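Local structure of benzoylformate Decarboxylase (Polynucleobacter necessarius, 4K9Q) at residues P132-A142 / L156-I167. The protein binds thiamine diphosphate and magnesium and probably decarboxylates benzoylformate, as a lyase of the TPP enzyme family. Residues are numbered along the deposited sequence; the frame is centred on the assembly and turned at random.
Sequences PEDVPGAFMRA and LSLPLDDWEKLI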
loop_
_atom_site.group_PDB
_atom_site.type_symbol
_atom_site.label_atom_id
_atom_site.label_comp_id
_atom_site.label_asym_id
_atom_site.label_seq_id
_atom_site.Cartn_x
_atom_site.Cartn_y
_atom_site.Cartn_z
ATOM N N PRO A 132 9.494 -22.311 -2.222
ATOM C CA PRO A 132 10.041 -22.690 -3.532
ATOM C C PRO A 132 9.060 -23.528 -4.358
ATOM O O PRO A 132 8.971 -23.354 -5.574
ATOM C CB PRO A 132 11.266 -23.537 -3.174
ATOM C CG PRO A 132 11.629 -23.141 -1.779
ATOM C CD PRO A 132 10.376 -22.683 -1.102
ATOM N N GLU A 133 8.332 -24.421 -3.695
ATOM C CA GLU A 133 7.352 -25.275 -4.361
ATOM C C GLU A 133 6.325 -24.489 -5.182
ATOM O O GLU A 133 5.785 -25.000 -6.170
ATOM C CB GLU A 133 6.625 -26.154 -3.339
ATOM C CG GLU A 133 7.456 -27.303 -2.771
ATOM C CD GLU A 133 8.376 -26.898 -1.622
ATOM O OE1 GLU A 133 8.473 -25.693 -1.295
ATOM O OE2 GLU A 133 9.013 -27.799 -1.036
ATOM N N ASP A 134 6.053 -23.250 -4.775
ATOM C CA ASP A 134 5.033 -22.437 -5.425
ATOM C C ASP A 134 5.534 -21.624 -6.610
ATOM O O ASP A 134 4.735 -20.954 -7.278
ATOM C CB ASP A 134 4.404 -21.477 -4.418
ATOM C CG ASP A 134 3.700 -22.205 -3.283
ATOM O OD1 ASP A 134 3.105 -23.278 -3.529
ATOM O OD2 ASP A 134 3.750 -21.703 -2.144
ATOM N N VAL A 135 6.838 -21.672 -6.889
ATOM C CA VAL A 135 7.384 -20.805 -7.936
ATOM C C VAL A 135 6.797 -21.077 -9.334
ATOM O O VAL A 135 6.363 -20.138 -10.010
ATOM C CB VAL A 135 8.943 -20.773 -7.931
ATOM C CG1 VAL A 135 9.479 -20.055 -9.182
ATOM C CG2 VAL A 135 9.455 -20.124 -6.643
ATOM N N PRO A 136 6.778 -22.349 -9.776
ATOM C CA PRO A 136 6.176 -22.618 -11.087
ATOM C C PRO A 136 4.722 -22.166 -11.147
ATOM O O PRO A 136 4.334 -21.504 -12.114
ATOM C CB PRO A 136 6.283 -24.142 -11.226
ATOM C CG PRO A 136 7.433 -24.521 -10.327
ATOM C CD PRO A 136 7.355 -23.565 -9.169
ATOM N N GLY A 137 3.936 -22.492 -10.124
ATOM C CA GLY A 137 2.552 -22.048 -10.088
ATOM C C GLY A 137 2.399 -20.537 -10.099
ATOM O O GLY A 137 1.429 -20.020 -10.652
ATOM N N ALA A 138 3.342 -19.831 -9.473
ATOM C CA ALA A 138 3.328 -18.362 -9.463
ATOM C C ALA A 138 3.581 -17.795 -10.864
ATOM O O ALA A 138 2.970 -16.786 -11.266
ATOM C CB ALA A 138 4.336 -17.817 -8.456
ATOM N N PHE A 139 4.473 -18.440 -11.617
ATOM C CA PHE A 139 4.652 -18.071 -13.016
ATOM C C PHE A 139 3.373 -18.289 -13.836
ATOM O O PHE A 139 3.016 -17.459 -14.682
ATOM C CB PHE A 139 5.845 -18.801 -13.641
ATOM C CG PHE A 139 7.159 -18.078 -13.461
ATOM C CD1 PHE A 139 7.637 -17.234 -14.451
ATOM C CD2 PHE A 139 7.900 -18.235 -12.300
ATOM C CE1 PHE A 139 8.856 -16.558 -14.301
ATOM C CE2 PHE A 139 9.124 -17.570 -12.140
ATOM C CZ PHE A 139 9.596 -16.729 -13.144
ATOM N N MET A 140 2.677 -19.402 -13.593
ATOM C CA MET A 140 1.415 -19.624 -14.292
ATOM C C MET A 140 0.374 -18.555 -13.928
ATOM O O MET A 140 -0.312 -18.030 -14.803
ATOM C CB MET A 140 0.853 -21.019 -14.008
ATOM C CG MET A 140 -0.391 -21.331 -14.833
ATOM S SD MET A 140 -0.066 -21.352 -16.604
ATOM C CE MET A 140 -1.235 -20.120 -17.186
ATOM N N ARG A 141 0.243 -18.249 -12.640
ATOM C CA ARG A 141 -0.698 -17.209 -12.217
ATOM C C ARG A 141 -0.278 -15.856 -12.786
ATOM O O ARG A 141 -1.120 -15.043 -13.154
ATOM C CB ARG A 141 -0.799 -17.150 -10.691
ATOM C CG ARG A 141 -1.765 -16.083 -10.165
ATOM C CD ARG A 141 -2.083 -16.289 -8.683
ATOM N NE ARG A 141 -2.853 -15.156 -8.182
ATOM C CZ ARG A 141 -3.075 -14.886 -6.900
ATOM N NH1 ARG A 141 -2.614 -15.682 -5.940
ATOM N NH2 ARG A 141 -3.787 -13.811 -6.580
ATOM N N ALA A 142 1.030 -15.614 -12.852
ATOM C CA ALA A 142 1.542 -14.376 -13.452
ATOM C C ALA A 142 1.108 -14.264 -14.922
ATOM O O ALA A 142 0.569 -13.235 -15.346
ATOM C CB ALA A 142 3.075 -14.303 -13.325
ATOM N N LEU A 156 6.879 -10.581 -10.070
ATOM C CA LEU A 156 7.265 -11.648 -9.139
ATOM C C LEU A 156 8.635 -11.357 -8.533
ATOM O O LEU A 156 9.588 -11.054 -9.261
ATOM C CB LEU A 156 7.344 -12.998 -9.861
ATOM C CG LEU A 156 6.058 -13.559 -10.470
ATOM C CD1 LEU A 156 6.367 -14.855 -11.209
ATOM C CD2 LEU A 156 5.023 -13.785 -9.379
ATOM N N SER A 157 8.722 -11.463 -7.212
ATOM C CA SER A 157 9.963 -11.354 -6.468
ATOM C C SER A 157 10.390 -12.767 -6.098
ATOM O O SER A 157 9.647 -13.486 -5.425
ATOM C CB SER A 157 9.720 -10.521 -5.206
ATOM O OG SER A 157 10.866 -10.502 -4.379
ATOM N N LEU A 158 11.590 -13.160 -6.520
ATOM C CA LEU A 158 12.008 -14.559 -6.492
ATOM C C LEU A 158 13.317 -14.771 -5.715
ATOM O O LEU A 158 14.402 -14.512 -6.223
ATOM C CB LEU A 158 12.124 -15.072 -7.937
ATOM C CG LEU A 158 10.792 -14.948 -8.709
ATOM C CD1 LEU A 158 10.987 -14.989 -10.190
ATOM C CD2 LEU A 158 9.796 -16.006 -8.263
ATOM N N PRO A 159 13.214 -15.229 -4.463
ATOM C CA PRO A 159 14.422 -15.475 -3.656
ATOM C C PRO A 159 15.422 -16.408 -4.355
ATOM O O PRO A 159 15.030 -17.436 -4.894
ATOM C CB PRO A 159 13.861 -16.123 -2.387
ATOM C CG PRO A 159 12.490 -15.522 -2.256
ATOM C CD PRO A 159 11.976 -15.400 -3.675
ATOM N N LEU A 160 16.705 -16.064 -4.311
ATOM C CA LEU A 160 17.702 -16.707 -5.173
ATOM C C LEU A 160 17.907 -18.183 -4.868
ATOM O O LEU A 160 18.329 -18.952 -5.734
ATOM C CB LEU A 160 19.041 -15.963 -5.081
ATOM C CG LEU A 160 19.766 -16.062 -3.738
ATOM C CD1 LEU A 160 20.759 -17.218 -3.782
ATOM C CD2 LEU A 160 20.482 -14.754 -3.438
ATOM N N ASP A 161 17.617 -18.565 -3.633
ATOM C CA ASP A 161 17.837 -19.939 -3.190
ATOM C C ASP A 161 16.746 -20.914 -3.627
ATOM O O ASP A 161 16.910 -22.126 -3.471
ATOM C CB ASP A 161 18.043 -20.003 -1.665
ATOM C CG ASP A 161 16.877 -19.403 -0.866
ATOM O OD1 ASP A 161 16.296 -18.372 -1.275
ATOM O OD2 ASP A 161 16.560 -19.965 0.211
ATOM N N ASP A 162 15.642 -20.405 -4.175
ATOM C CA ASP A 162 14.530 -21.283 -4.541
ATOM C C ASP A 162 14.874 -22.189 -5.728
ATOM O O ASP A 162 14.409 -23.332 -5.799
ATOM C CB ASP A 162 13.281 -20.475 -4.910
ATOM C CG ASP A 162 12.604 -19.819 -3.707
ATOM O OD1 ASP A 162 13.039 -20.016 -2.553
ATOM O OD2 ASP A 162 11.611 -19.103 -3.942
ATOM N N TRP A 163 15.676 -21.669 -6.655
ATOM C CA TRP A 163 15.837 -22.278 -7.969
ATOM C C TRP A 163 16.414 -23.684 -7.966
ATOM O O TRP A 163 16.039 -24.503 -8.804
ATOM C CB TRP A 163 16.661 -21.363 -8.888
ATOM C CG TRP A 163 15.964 -20.071 -9.126
ATOM C CD1 TRP A 163 16.301 -18.842 -8.624
ATOM C CD2 TRP A 163 14.775 -19.878 -9.898
ATOM N NE1 TRP A 163 15.396 -17.896 -9.052
ATOM C CE2 TRP A 163 14.451 -18.507 -9.834
ATOM C CE3 TRP A 163 13.950 -20.733 -10.639
ATOM C CZ2 TRP A 163 13.340 -17.974 -10.486
ATOM C CZ3 TRP A 163 12.857 -20.199 -11.291
ATOM C CH2 TRP A 163 12.560 -18.833 -11.207
ATOM N N GLU A 164 17.320 -23.954 -7.031
ATOM C CA GLU A 164 18.003 -25.247 -6.961
ATOM C C GLU A 164 17.251 -26.277 -6.123
ATOM O O GLU A 164 17.697 -27.421 -5.997
ATOM C CB GLU A 164 19.399 -25.071 -6.364
ATOM C CG GLU A 164 19.376 -24.610 -4.910
ATOM C CD GLU A 164 20.764 -24.483 -4.303
ATOM O OE1 GLU A 164 20.856 -24.049 -3.136
ATOM O OE2 GLU A 164 21.759 -24.814 -4.982
ATOM N N LYS A 165 16.136 -25.879 -5.521
ATOM C CA LYS A 165 15.384 -26.809 -4.669
ATOM C C LYS A 165 14.717 -27.905 -5.504
ATOM O O LYS A 165 14.117 -27.633 -6.546
ATOM C CB LYS A 165 14.323 -26.070 -3.843
ATOM C CG LYS A 165 14.863 -24.990 -2.890
ATOM C CD LYS A 165 15.736 -25.592 -1.793
ATOM C CE LYS A 165 16.055 -24.573 -0.707
ATOM N NZ LYS A 165 17.156 -23.686 -1.130
ATOM N N LEU A 166 14.838 -29.150 -5.053
ATOM C CA LEU A 166 14.088 -30.252 -5.647
ATOM C C LEU A 166 12.675 -30.246 -5.105
ATOM O O LEU A 166 12.472 -30.225 -3.890
ATOM C CB LEU A 166 14.739 -31.586 -5.305
ATOM C CG LEU A 166 15.991 -31.954 -6.095
ATOM C CD1 LEU A 166 16.524 -33.287 -5.592
ATOM C CD2 LEU A 166 15.673 -32.021 -7.580
ATOM N N ILE A 167 11.697 -30.271 -6.002
ATOM C CA ILE A 167 10.295 -30.211 -5.609
ATOM C C ILE A 167 9.494 -31.247 -6.391
ATOM O O ILE A 167 9.926 -31.702 -7.453
ATOM C CB ILE A 167 9.692 -28.804 -5.853
ATOM C CG1 ILE A 167 9.708 -28.452 -7.344
ATOM C CG2 ILE A 167 10.436 -27.742 -5.039
ATOM C CD1 ILE A 167 8.780 -27.290 -7.713
#
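In the beta-alpha-beta unit formed by strand 126-127, helix 135-147 and strand 154-159, Phe139 and Leu156 join the helix to the strand that follows it. Leu156 CD1 sits over one face of the Phe139 ring, 3.9 Å from its centroid and 10° off the ring normal, a CH-pi contact. Leu156 CD1 also lies 4.0 Å from Ala142 CB, while Leu156 CD2 turns to Ala138 CB. Leu158 CD1 comes within 3.7 Å of Phe139 CZ, approaching the ring obliquely. From beyond the strand, Trp163 brings its six-membered ring back to the helix: Phe139 CE2 meets the indole edge near its plane, 3.8 Å from Trp163 CH2. Replacing Phe139 by an alanine is likely to open a gap between Leu156, Leu158 and Trp163 and to leave the Leu156 methyl without its aromatic face. The axes of 135-142 and 156-159 run nearly antiparallel (167°), 10.3 Å apart at their closest approach, as expected where a helix packs on a parallel sheet, here the six-stranded sheet of the N-terminal TPP-binding domain. Val135 divides its branches: CG1, anti to the backbone N (chi1 170°), reaches Trp163 and Leu158, whereas Val135 CG2 lies 3.6 Å from Asp162 OD2. That carboxylate oxygen is held by a salt bridge to Arg101, so the charge at this apolar border has a mate. Pro132 crosses Asp162 at about a right angle and also rests on the aliphatic start of Lys165; Lys165 NZ donates a hydrogen bond to Asp161 O (2.8 Å), from above the carbonyl plane. Farther along, Ile167 CD1 reaches toward Pro136 CG, and Ile167 CG2 packs on Glu133 CG as the two side chains slide past each other in opposite directions, with Val4 and Ile7 of helix 4-15 also touching Ile167.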